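Local coordinates for protein C-C motif chemokine 1 (PDB 4OIJ) that acts as a secreted CC chemokine that attracts monocytes but not neutrophils and binds the receptor CCR8, at residues A[26-31]-A[61-66]. Residues are numbered along the deposited sequence; the frame is centred on the assembly and turned at random. Where two conformers were deposited one is given.
With SO4 (sulfate ion), chain I; SO4 (sulfate ion), chain M; SO4 (sulfate ion), chain F.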
ATOM      1  N   LEU A  26     -12.498  -8.540  -7.022  1.00 43.88           N
ATOM      2  CA  LEU A  26     -13.525  -8.013  -6.128  1.00 46.92           C
ATOM      3  C   LEU A  26     -13.840  -6.566  -6.468  1.00 47.43           C
ATOM      4  O   LEU A  26     -15.006  -6.205  -6.574  1.00 48.37           O
ATOM      5  CB  LEU A  26     -13.044  -8.067  -4.669  1.00 47.43           C
ATOM      6  CG  LEU A  26     -12.980  -9.417  -3.978  1.00 56.71           C
ATOM      7  CD1 LEU A  26     -12.240  -9.288  -2.673  1.00 57.80           C
ATOM      8  CD2 LEU A  26     -14.379  -9.964  -3.693  1.00 63.78           C
ATOM      9  N   CYS A  27     -12.778  -5.732  -6.636  1.00 40.62           N
ATOM     10  CA  CYS A  27     -12.867  -4.286  -6.811  1.00 40.02           C
ATOM     11  C   CYS A  27     -11.520  -3.720  -7.261  1.00 35.63           C
ATOM     12  O   CYS A  27     -10.524  -4.441  -7.285  1.00 32.12           O
ATOM     13  CB  CYS A  27     -13.321  -3.647  -5.491  1.00 44.59           C
ATOM     14  SG  CYS A  27     -12.312  -4.105  -4.042  1.00 47.62           S
ATOM     15  N   TYR A  28     -11.481  -2.421  -7.586  1.00 30.05           N
ATOM     16  CA  TYR A  28     -10.239  -1.759  -7.963  1.00 26.93           C
ATOM     17  C   TYR A  28      -9.950  -0.489  -7.140  1.00 33.04           C
ATOM     18  O   TYR A  28     -10.874   0.169  -6.663  1.00 36.52           O
ATOM     19  CB  TYR A  28     -10.200  -1.440  -9.480  1.00 28.16           C
ATOM     20  CG  TYR A  28     -11.007  -0.224  -9.871  1.00 35.46           C
ATOM     21  CD1 TYR A  28     -10.428   1.044  -9.897  1.00 37.71           C
ATOM     22  CD2 TYR A  28     -12.365  -0.327 -10.160  1.00 41.36           C
ATOM     23  CE1 TYR A  28     -11.169   2.172 -10.241  1.00 43.72           C
ATOM     24  CE2 TYR A  28     -13.110   0.790 -10.534  1.00 47.30           C
ATOM     25  CZ  TYR A  28     -12.509   2.039 -10.565  1.00 57.58           C
ATOM     26  OH  TYR A  28     -13.244   3.157 -10.889  1.00 68.19           O
ATOM     27  N   ARG A  29      -8.663  -0.168  -7.002  1.00 27.97           N
ATOM     28  CA  ARG A  29      -8.149   1.025  -6.321  0.50 28.00           C
ATOM     29  C   ARG A  29      -7.263   1.759  -7.321  1.00 31.31           C
ATOM     30  O   ARG A  29      -6.614   1.106  -8.156  1.00 28.31           O
ATOM     31  CB  ARG A  29      -7.266   0.648  -5.113  0.50 25.84           C
ATOM     32  CG  ARG A  29      -8.002   0.170  -3.866  0.50 38.55           C
ATOM     33  CD  ARG A  29      -7.092   0.189  -2.640  0.50 39.60           C
ATOM     34  NE  ARG A  29      -7.596  -0.660  -1.556  0.50 41.30           N
ATOM     35  CZ  ARG A  29      -8.431  -0.260  -0.600  0.50 55.56           C
ATOM     36  NH1 ARG A  29      -8.883   0.989  -0.582  0.50 44.44           N
ATOM     37  NH2 ARG A  29      -8.829  -1.107   0.336  0.50 43.86           N
ATOM     38  N   ASN A  30      -7.204   3.080  -7.237  1.00 30.48           N
ATOM     39  CA  ASN A  30      -6.293   3.825  -8.087  1.00 29.81           C
ATOM     40  C   ASN A  30      -4.955   3.841  -7.349  1.00 27.63           C
ATOM     41  O   ASN A  30      -4.931   3.709  -6.119  1.00 25.35           O
ATOM     42  CB  ASN A  30      -6.784   5.244  -8.272  1.00 32.17           C
ATOM     43  CG  ASN A  30      -7.908   5.322  -9.250  1.00 59.01           C
ATOM     44  OD1 ASN A  30      -7.755   5.074 -10.450  1.00 53.41           O
ATOM     45  ND2 ASN A  30      -9.067   5.655  -8.750  1.00 56.90           N
ATOM     46  N   THR A  31      -3.849   3.969  -8.087  1.00 20.71           N
ATOM     47  CA  THR A  31      -2.529   4.116  -7.461  1.00 18.41           C
ATOM     48  C   THR A  31      -2.497   5.559  -6.893  1.00 21.80           C
ATOM     49  O   THR A  31      -3.207   6.429  -7.405  1.00 24.33           O
ATOM     50  CB  THR A  31      -1.420   4.004  -8.515  1.00 22.85           C
ATOM     51  OG1 THR A  31      -1.712   4.942  -9.531  1.00 31.75           O
ATOM     52  CG2 THR A  31      -1.313   2.627  -9.131  1.00 14.30           C
ATOM     53  N   ARG A  61     -11.857  -2.345 -19.742  1.00 50.29           N
ATOM     54  CA  ARG A  61     -13.151  -3.030 -19.793  1.00 53.86           C
ATOM     55  C   ARG A  61     -13.502  -3.680 -18.457  1.00 55.50           C
ATOM     56  O   ARG A  61     -14.670  -3.692 -18.088  1.00 58.61           O
ATOM     57  CB  ARG A  61     -13.219  -4.051 -20.944  1.00 54.79           C
ATOM     58  CG  ARG A  61     -12.747  -3.488 -22.287  1.00 54.68           C
ATOM     59  CD  ARG A  61     -13.066  -4.379 -23.452  1.00 59.99           C
ATOM     60  NE  ARG A  61     -12.382  -5.674 -23.423  1.00 58.74           N
ATOM     61  CZ  ARG A  61     -11.168  -5.905 -23.910  1.00 71.42           C
ATOM     62  NH1 ARG A  61     -10.447  -4.913 -24.421  1.00 51.83           N
ATOM     63  NH2 ARG A  61     -10.664  -7.133 -23.895  1.00 58.57           N
ATOM     64  N   HIS A  62     -12.492  -4.212 -17.733  1.00 47.69           N
ATOM     65  CA  HIS A  62     -12.650  -4.814 -16.403  1.00 44.97           C
ATOM     66  C   HIS A  62     -13.043  -3.709 -15.404  1.00 49.52           C
ATOM     67  O   HIS A  62     -13.964  -3.905 -14.608  1.00 51.81           O
ATOM     68  CB  HIS A  62     -11.333  -5.488 -15.948  1.00 39.53           C
ATOM     69  CG  HIS A  62     -11.094  -6.874 -16.488  1.00 42.20           C
ATOM     70  ND1 HIS A  62     -11.646  -7.302 -17.683  1.00 47.55           N
ATOM     71  CD2 HIS A  62     -10.319  -7.867 -15.992  1.00 40.68           C
ATOM     72  CE1 HIS A  62     -11.220  -8.546 -17.856  1.00 45.68           C
ATOM     73  NE2 HIS A  62     -10.414  -8.928 -16.869  1.00 42.28           N
ATOM     74  N   ARG A  63     -12.373  -2.536 -15.489  1.00 44.20           N
ATOM     75  CA  ARG A  63     -12.589  -1.360 -14.630  1.00 44.89           C
ATOM     76  C   ARG A  63     -14.035  -0.895 -14.661  1.00 55.18           C
ATOM     77  O   ARG A  63     -14.590  -0.552 -13.614  1.00 56.91           O
ATOM     78  CB  ARG A  63     -11.646  -0.212 -15.059  1.00 43.97           C
ATOM     79  CG  ARG A  63     -11.667   1.008 -14.141  1.00 48.46           C
ATOM     80  CD  ARG A  63     -10.906   2.180 -14.729  1.00 57.17           C
ATOM     81  NE  ARG A  63     -10.616   3.192 -13.713  1.00 73.68           N
ATOM     82  CZ  ARG A  63     -10.860   4.492 -13.851  1.00 97.38           C
ATOM     83  NH1 ARG A  63     -11.397   4.960 -14.973  1.00 96.56           N
ATOM     84  NH2 ARG A  63     -10.565   5.336 -12.871  1.00 79.78           N
ATOM     85  N   LYS A  64     -14.644  -0.893 -15.864  1.00 55.52           N
ATOM     86  CA  LYS A  64     -16.033  -0.472 -16.081  1.00 62.04           C
ATOM     87  C   LYS A  64     -17.050  -1.412 -15.424  1.00 65.75           C
ATOM     88  O   LYS A  64     -18.146  -0.978 -15.096  1.00 70.33           O
ATOM     89  CB  LYS A  64     -16.330  -0.336 -17.585  1.00 69.78           C
ATOM     90  CG  LYS A  64     -15.709   0.901 -18.228  1.00 83.53           C
ATOM     91  CD  LYS A  64     -16.439   1.301 -19.510  1.00 99.51           C
ATOM     92  CE  LYS A  64     -16.111   2.714 -19.938  1.00110.38           C
ATOM     93  NZ  LYS A  64     -16.990   3.176 -21.044  1.00130.13           N
ATOM     94  N   MET A  65     -16.685  -2.690 -15.240  1.00 58.41           N
ATOM     95  CA  MET A  65     -17.555  -3.722 -14.670  1.00 60.60           C
ATOM     96  C   MET A  65     -17.323  -4.002 -13.176  1.00 58.79           C
ATOM     97  O   MET A  65     -17.861  -4.974 -12.639  1.00 58.78           O
ATOM     98  CB  MET A  65     -17.476  -4.997 -15.520  1.00 63.58           C
ATOM     99  CG  MET A  65     -17.887  -4.762 -16.956  1.00 73.34           C
ATOM    100  SD  MET A  65     -17.908  -6.287 -17.888  1.00 80.34           S
ATOM    101  CE  MET A  65     -17.091  -5.741 -19.426  1.00 76.66           C
ATOM    102  N   LEU A  66     -16.537  -3.130 -12.508  1.00 50.58           N
ATOM    103  CA  LEU A  66     -16.227  -3.224 -11.085  1.00 48.02           C
ATOM    104  C   LEU A  66     -16.522  -1.922 -10.349  1.00 53.57           C
ATOM    105  O   LEU A  66     -16.611  -0.862 -10.969  1.00 55.81           O
ATOM    106  CB  LEU A  66     -14.743  -3.568 -10.869  1.00 40.87           C
ATOM    107  CG  LEU A  66     -14.260  -4.931 -11.340  1.00 43.10           C
ATOM    108  CD1 LEU A  66     -12.703  -4.907 -11.575  1.00 35.74           C
ATOM    109  CD2 LEU A  66     -14.765  -6.063 -10.409  1.00 42.52           C
TER
HETATM  110  S   SO4 I 105      -9.072   6.141  -5.432  1.00 86.63           S
HETATM  111  O1  SO4 I 105      -9.367   7.049  -6.557  1.00 90.24           O
HETATM  112  O2  SO4 I 105      -7.665   6.345  -4.995  1.00 91.39           O
HETATM  113  O3  SO4 I 105      -9.981   6.467  -4.325  1.00 93.71           O
HETATM  114  O4  SO4 I 105      -9.275   4.732  -5.809  1.00 91.24           O
HETATM  115  S   SO4 M 109     -13.302  -8.678 -21.869  1.00 56.86           S
HETATM  116  O1  SO4 M 109     -11.956  -8.917 -22.434  1.00 60.76           O
HETATM  117  O2  SO4 M 109     -13.646  -7.268 -22.025  1.00 60.07           O
HETATM  118  O3  SO4 M 109     -14.298  -9.498 -22.579  1.00 64.09           O
HETATM  119  O4  SO4 M 109     -13.333  -9.062 -20.433  1.00 61.20           O
HETATM  120  S   SO4 F 102      -7.057  -6.956 -24.867  1.00 72.52           S
HETATM  121  O1  SO4 F 102      -8.375  -6.506 -25.335  1.00 76.71           O
HETATM  122  O2  SO4 F 102      -6.406  -5.874 -24.118  1.00 75.54           O
HETATM  123  O3  SO4 F 102      -7.197  -8.181 -24.035  1.00 77.62           O
HETATM  124  O4  SO4 F 102      -6.225  -7.311 -26.055  1.00 79.11           O
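R63 lays its aliphatic chain, not its charged end, over one face of the Y28 ring, and no hydrogen bond joins 26-31 to 61-66. R63 CG sits over the ring in a CH-pi contact, 3.9 Å from the centroid and 16° off the normal. It stands opposite the backbone N (chi1 -173°), and the straight chain from there carries R63 NE past the ring to 3.7 Å from Y28 CE1. The guanidinium is not stacked flat: its plane is tilted 55° from the ring, and Y28 OH lies over one of its faces. Farther out, R63 NH2 is 3.7 Å from N30 OD1. The sulfate of chain I, probably from the crystallisation liquor, accepts hydrogen bonds from N30 N (O4, 3.0 Å) and N30 ND2 (O1, 2.6 Å). L66 lies beside the ring: its O is at the ring edge, in plane, 3.9 Å from Y28 CE2, and its CB meets Y28 CD2. L66 CD2 reaches back to L26 O. The contact packs the end of helix 57-64 against outer strand 25-30 of the three-stranded chemokine sheet. The C-terminal tail after the helix is joined to this strand by Y28 backbone bonds to R67 and C69 and by the C27-C69 disulfide.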